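PDB 2XPP: IWS1 from Encephalitozoon cuniculi, which probably acts as a nuclear transcription factor that helps regulate RNA polymerase II transcription, possibly acting both in and after the recruitment of TBP. Local coordinates for residues Ser45-Met49 / Arg86-Val90; Gln54-Leu58 / Thr93-His97. All coordinates share one frame; numbering follows the deposited sequence.

Interaction 1: residues Ser45-Met49 / Arg86-Val90; sequences SDILM and RLLDV
Met49, Arg86 and Val90 carry most of the interface between segment 45-49 and helix 81-92. Arg86 leaves its helix with CG anti to the backbone N (chi1 -176°) and bends at chi2, which brings its guanidinium alongside Ser45. There Arg86 NE donates a short, fairly straight hydrogen bond of 2.6 Å to Ser45 OG, which lies close to the guanidinium plane at its edge; the hydroxyl is also hydrogen-bonded to the carbonyls of Val41 and Glu42 in its own helix. A long, weak second bond runs from Arg86 NH2 to the same oxygen. Arg86 NH2 also forms a salt bridge of 2.8 Å with Asp46 OD1, although the carboxylate plane stands almost perpendicular to the guanidinium and the N-H points poorly at the oxygen. On its own helix, Arg86 NH1 pairs with Asp89 OD2 at 2.6 Å, so two carboxylates and a hydroxyl restrain the group's rotation and probably balance its charge.

The Met49 chain bends at chi2 (-85°), laying CE over one face of the guanidinium and 3.7 Å from Val90 CG2. Val90 divides its two methyls: CG2 also meets Ser45 CB, and CG1 rests against Leu48 CB at 3.7 Å. Leu48 CD1 extends the apolar layer to Leu87 CD2. The polar network thus borders a hydrophobic seam between the helices. That seam runs on into helix 62-70, where Ile62 touches Leu48 and Trp69 and Leu70 touch Leu87, while Leu13 of helix 5-30 packs on Leu48.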
loop_
_atom_site.group_PDB
_atom_site.type_symbol
_atom_site.label_atom_id
_atom_site.label_comp_id
_atom_site.label_asym_id
_atom_site.label_seq_id
_atom_site.Cartn_x
_atom_site.Cartn_y
_atom_site.Cartn_z
ATOM N N SER A 45 -2.262 -6.006 -10.624
ATOM C CA SER A 45 -3.433 -5.804 -9.770
ATOM C C SER A 45 -4.494 -6.914 -9.958
ATOM O O SER A 45 -5.129 -7.356 -8.995
ATOM C CB SER A 45 -4.011 -4.399 -9.947
ATOM O OG SER A 45 -4.616 -4.231 -11.238
ATOM N N ASP A 46 -4.673 -7.357 -11.185
ATOM C CA ASP A 46 -5.553 -8.491 -11.461
ATOM C C ASP A 46 -5.111 -9.737 -10.698
ATOM O O ASP A 46 -5.947 -10.425 -10.113
ATOM C CB ASP A 46 -5.635 -8.776 -12.955
ATOM C CG ASP A 46 -6.552 -7.794 -13.685
ATOM O OD1 ASP A 46 -7.069 -6.835 -13.050
ATOM O OD2 ASP A 46 -6.748 -7.973 -14.896
ATOM N N ILE A 47 -3.811 -10.027 -10.683
ATOM C CA ILE A 47 -3.299 -11.155 -9.905
ATOM C C ILE A 47 -3.465 -10.953 -8.394
ATOM O O ILE A 47 -3.844 -11.891 -7.680
ATOM C CB ILE A 47 -1.825 -11.459 -10.234
ATOM C CG1 ILE A 47 -1.684 -11.747 -11.729
ATOM C CG2 ILE A 47 -1.281 -12.580 -9.340
ATOM C CD1 ILE A 47 -0.250 -11.717 -12.225
ATOM N N LEU A 48 -3.186 -9.750 -7.915
ATOM C CA LEU A 48 -3.318 -9.438 -6.500
ATOM C C LEU A 48 -4.742 -9.608 -6.015
ATOM O O LEU A 48 -4.966 -9.733 -4.796
ATOM C CB LEU A 48 -2.862 -8.015 -6.225
ATOM C CG LEU A 48 -1.373 -7.724 -6.369
ATOM C CD1 LEU A 48 -1.213 -6.229 -6.204
ATOM C CD2 LEU A 48 -0.554 -8.487 -5.300
ATOM N N MET A 49 -5.688 -9.607 -6.950
ATOM C CA MET A 49 -7.120 -9.793 -6.605
ATOM C C MET A 49 -7.546 -11.266 -6.433
ATOM O O MET A 49 -8.689 -11.532 -6.061
ATOM C CB MET A 49 -8.050 -9.169 -7.683
ATOM C CG MET A 49 -7.848 -7.685 -7.951
ATOM S SD MET A 49 -8.779 -6.729 -6.785
ATOM C CE MET A 49 -8.802 -5.170 -7.595
ATOM N N ARG A 86 -5.844 2.047 -8.467
ATOM C CA ARG A 86 -5.970 0.607 -8.625
ATOM C C ARG A 86 -5.476 -0.172 -7.390
ATOM O O ARG A 86 -6.125 -1.125 -6.989
ATOM C CB ARG A 86 -5.203 0.160 -9.823
ATOM C CG ARG A 86 -5.388 -1.302 -10.068
ATOM C CD ARG A 86 -6.817 -1.601 -10.603
ATOM N NE ARG A 86 -6.896 -3.024 -10.880
ATOM C CZ ARG A 86 -7.946 -3.805 -10.686
ATOM N NH1 ARG A 86 -9.084 -3.307 -10.206
ATOM N NH2 ARG A 86 -7.846 -5.093 -10.975
ATOM N N LEU A 87 -4.379 0.275 -6.799
ATOM C CA LEU A 87 -3.857 -0.363 -5.574
ATOM C C LEU A 87 -4.767 -0.142 -4.386
ATOM O O LEU A 87 -4.870 -1.027 -3.550
ATOM C CB LEU A 87 -2.400 -0.017 -5.252
ATOM C CG LEU A 87 -1.446 -0.634 -6.305
ATOM C CD1 LEU A 87 -0.037 -0.237 -5.886
ATOM C CD2 LEU A 87 -1.589 -2.157 -6.408
ATOM N N LEU A 88 -5.424 1.008 -4.275
ATOM C CA LEU A 88 -6.365 1.184 -3.162
ATOM C C LEU A 88 -7.539 0.224 -3.387
ATOM O O LEU A 88 -8.065 -0.331 -2.439
ATOM C CB LEU A 88 -6.917 2.615 -3.073
ATOM C CG LEU A 88 -5.903 3.640 -2.532
ATOM C CD1 LEU A 88 -6.618 4.961 -2.449
ATOM C CD2 LEU A 88 -5.287 3.288 -1.165
ATOM N N ASP A 89 -7.958 0.051 -4.647
ATOM C CA ASP A 89 -9.036 -0.918 -4.972
ATOM C C ASP A 89 -8.636 -2.343 -4.553
ATOM O O ASP A 89 -9.483 -3.088 -3.982
ATOM C CB ASP A 89 -9.328 -0.870 -6.481
ATOM C CG ASP A 89 -10.404 -1.851 -6.929
ATOM O OD1 ASP A 89 -11.463 -1.974 -6.253
ATOM O OD2 ASP A 89 -10.191 -2.468 -8.009
ATOM N N VAL A 90 -7.417 -2.750 -4.905
ATOM C CA VAL A 90 -6.849 -4.042 -4.461
ATOM C C VAL A 90 -6.932 -4.231 -2.917
ATOM O O VAL A 90 -7.478 -5.235 -2.439
ATOM C CB VAL A 90 -5.399 -4.241 -4.946
ATOM C CG1 VAL A 90 -4.698 -5.434 -4.227
ATOM C CG2 VAL A 90 -5.391 -4.490 -6.468
#

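Interaction 2: residues Gln54-Leu58 / Thr93-His97; sequences QESLL and TMKIH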
loop_
_atom_site.group_PDB
_atom_site.type_symbol
_atom_site.label_atom_id
_atom_site.label_comp_id
_atom_site.label_asym_id
_atom_site.label_seq_id
_atom_site.Cartn_x
_atom_site.Cartn_y
_atom_site.Cartn_z
ATOM N N GLN A 54 -4.747 -15.091 -2.128
ATOM C CA GLN A 54 -4.752 -13.963 -1.187
ATOM C C GLN A 54 -4.011 -14.210 0.111
ATOM O O GLN A 54 -3.192 -13.369 0.560
ATOM C CB GLN A 54 -6.185 -13.505 -0.871
ATOM C CG GLN A 54 -6.181 -12.223 -0.025
ATOM C CD GLN A 54 -7.543 -11.570 0.032
ATOM O OE1 GLN A 54 -8.196 -11.604 1.084
ATOM N NE2 GLN A 54 -8.015 -11.019 -1.126
ATOM N N GLU A 55 -4.319 -15.324 0.760
ATOM C CA GLU A 55 -3.693 -15.588 2.044
ATOM C C GLU A 55 -2.195 -15.780 1.926
ATOM O O GLU A 55 -1.467 -15.343 2.796
ATOM C CB GLU A 55 -4.281 -16.814 2.705
ATOM C CG GLU A 55 -5.589 -16.544 3.440
ATOM C CD GLU A 55 -5.464 -15.423 4.494
ATOM O OE1 GLU A 55 -4.777 -15.596 5.524
ATOM O OE2 GLU A 55 -6.065 -14.369 4.272
ATOM N N SER A 56 -1.756 -16.478 0.877
ATOM C CA SER A 56 -0.327 -16.680 0.640
ATOM C C SER A 56 0.359 -15.355 0.397
ATOM O O SER A 56 1.440 -15.100 0.931
ATOM C CB SER A 56 -0.074 -17.572 -0.568
ATOM O OG SER A 56 -0.513 -18.880 -0.324
ATOM N N LEU A 57 -0.270 -14.479 -0.401
ATOM C CA LEU A 57 0.281 -13.161 -0.654
ATOM C C LEU A 57 0.436 -12.362 0.662
ATOM O O LEU A 57 1.489 -11.745 0.902
ATOM C CB LEU A 57 -0.574 -12.408 -1.690
ATOM C CG LEU A 57 -0.480 -12.904 -3.125
ATOM C CD1 LEU A 57 -1.605 -12.257 -3.909
ATOM C CD2 LEU A 57 0.871 -12.562 -3.750
ATOM N N LEU A 58 -0.577 -12.401 1.520
ATOM C CA LEU A 58 -0.537 -11.630 2.763
ATOM C C LEU A 58 0.547 -12.224 3.670
ATOM O O LEU A 58 1.332 -11.478 4.271
ATOM C CB LEU A 58 -1.894 -11.659 3.463
ATOM C CG LEU A 58 -2.985 -10.846 2.768
ATOM C CD1 LEU A 58 -4.340 -11.098 3.426
ATOM C CD2 LEU A 58 -2.594 -9.306 2.800
ATOM N N THR A 93 -10.159 -5.132 -1.168
ATOM C CA THR A 93 -10.655 -6.493 -1.386
ATOM C C THR A 93 -9.992 -7.533 -0.485
ATOM O O THR A 93 -10.441 -8.683 -0.462
ATOM C CB THR A 93 -10.497 -7.000 -2.857
ATOM O OG1 THR A 93 -9.129 -7.290 -3.150
ATOM C CG2 THR A 93 -11.074 -6.004 -3.894
ATOM N N MET A 94 -8.929 -7.150 0.205
ATOM C CA MET A 94 -8.127 -8.111 0.986
ATOM C C MET A 94 -8.562 -8.240 2.443
ATOM O O MET A 94 -8.948 -7.234 3.076
ATOM C CB MET A 94 -6.648 -7.688 0.918
ATOM C CG MET A 94 -6.088 -7.945 -0.442
ATOM S SD MET A 94 -4.434 -7.252 -0.527
ATOM C CE MET A 94 -3.738 -8.263 -1.813
ATOM N N LYS A 95 -8.510 -9.474 2.986
ATOM C CA LYS A 95 -8.888 -9.697 4.381
ATOM C C LYS A 95 -7.674 -9.370 5.279
ATOM O O LYS A 95 -6.995 -10.267 5.773
ATOM C CB LYS A 95 -9.371 -11.138 4.612
ATOM C CG LYS A 95 -10.673 -11.421 3.891
ATOM C CD LYS A 95 -11.266 -12.780 4.205
ATOM C CE LYS A 95 -12.513 -13.028 3.352
ATOM N NZ LYS A 95 -13.183 -14.380 3.581
ATOM N N ILE A 96 -7.495 -8.071 5.507
ATOM C CA ILE A 96 -6.336 -7.499 6.211
ATOM C C ILE A 96 -6.619 -7.321 7.693
ATOM O O ILE A 96 -7.620 -6.693 8.080
ATOM C CB ILE A 96 -5.911 -6.204 5.512
ATOM C CG1 ILE A 96 -5.315 -6.533 4.124
ATOM C CG2 ILE A 96 -4.915 -5.449 6.343
ATOM C CD1 ILE A 96 -5.131 -5.281 3.210
ATOM N N HIS A 97 -5.746 -7.870 8.523
ATOM C CA HIS A 97 -5.993 -7.888 9.944
ATOM C C HIS A 97 -4.862 -7.166 10.650
ATOM O O HIS A 97 -3.874 -6.768 10.025
ATOM C CB HIS A 97 -6.167 -9.332 10.464
ATOM C CG HIS A 97 -7.311 -10.076 9.818
ATOM N ND1 HIS A 97 -8.521 -9.481 9.516
ATOM C CD2 HIS A 97 -7.409 -11.355 9.387
ATOM C CE1 HIS A 97 -9.321 -10.367 8.946
ATOM N NE2 HIS A 97 -8.672 -11.515 8.860
HETATM O O HOH W 1 -11.196 -11.645 0.459
HETATM O O HOH W 2 -6.547 -12.860 6.273
#
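The backbones of helical Gln54-Leu58 and the irregular Thr93-His97 approach most closely at Gln54 and Met94, whose CA atoms lie 7.1 Å apart; Leu58 and Ile96 form a second, wider pairing. The loop makes an inverse gamma turn about Lys95, closed by a weak bond from Ile96 N to Met94 O.

Gln54 spans the gap with an extended side chain, its chi1 of -173° carrying CG away from the backbone N, and sets its amide against the backbone of the loop. Lys95 N donates to Gln54 OE1 at 2.9 Å, nearly straight at hydrogen but from well above the carbonyl plane. The other end of the amide, NE2, makes a long, weak bond to Thr93 O. A water donates to both OE1 and Thr93 O, so this buried amide is tied to the peptides flanking Met94. One turn on, Leu58 CD1 packs against Lys95 O at 3.6 Å, and Leu58 CD2 lies 4.1 Å from Ile96 CG1, the two side chains crossing at about a right angle. A second water bridges Glu55 OE2 (2.6 Å) and Lys95 O (2.7 Å).

Lys95 O also sits over the centre of the His97 ring, on one face, and His97 then N-caps helix 98-104. The Gln54 amide bonded to loop peptides is a side-chain-to-backbone anchor for a loop joining two helices of the TFIIS N-terminal-type helical bundle.

Overall arrangement
Interactions 1 and 2 lie side by side, their centres about 11 Å apart, and join the same two regions in succession: helix 36-48 and then helix 54-59 on one side, helix 81-92 and its following loop on the other. They touch directly. Leu48 O of interaction 1 meets Met94 CE of interaction 2 at 3.5 Å, Met49 SD lies 3.7 Å from Thr93 OG1, and Leu48 CD2 packs on Leu57 CD1 at 4.2 Å. Thr93 OG1 is also hydrogen-bonded to Val90 O, linking the second segments. Helix 62-70 backs both: beyond its contacts in interaction 1, its Leu63 touches Leu58 and Ile96, and its Ile66 touches Met94.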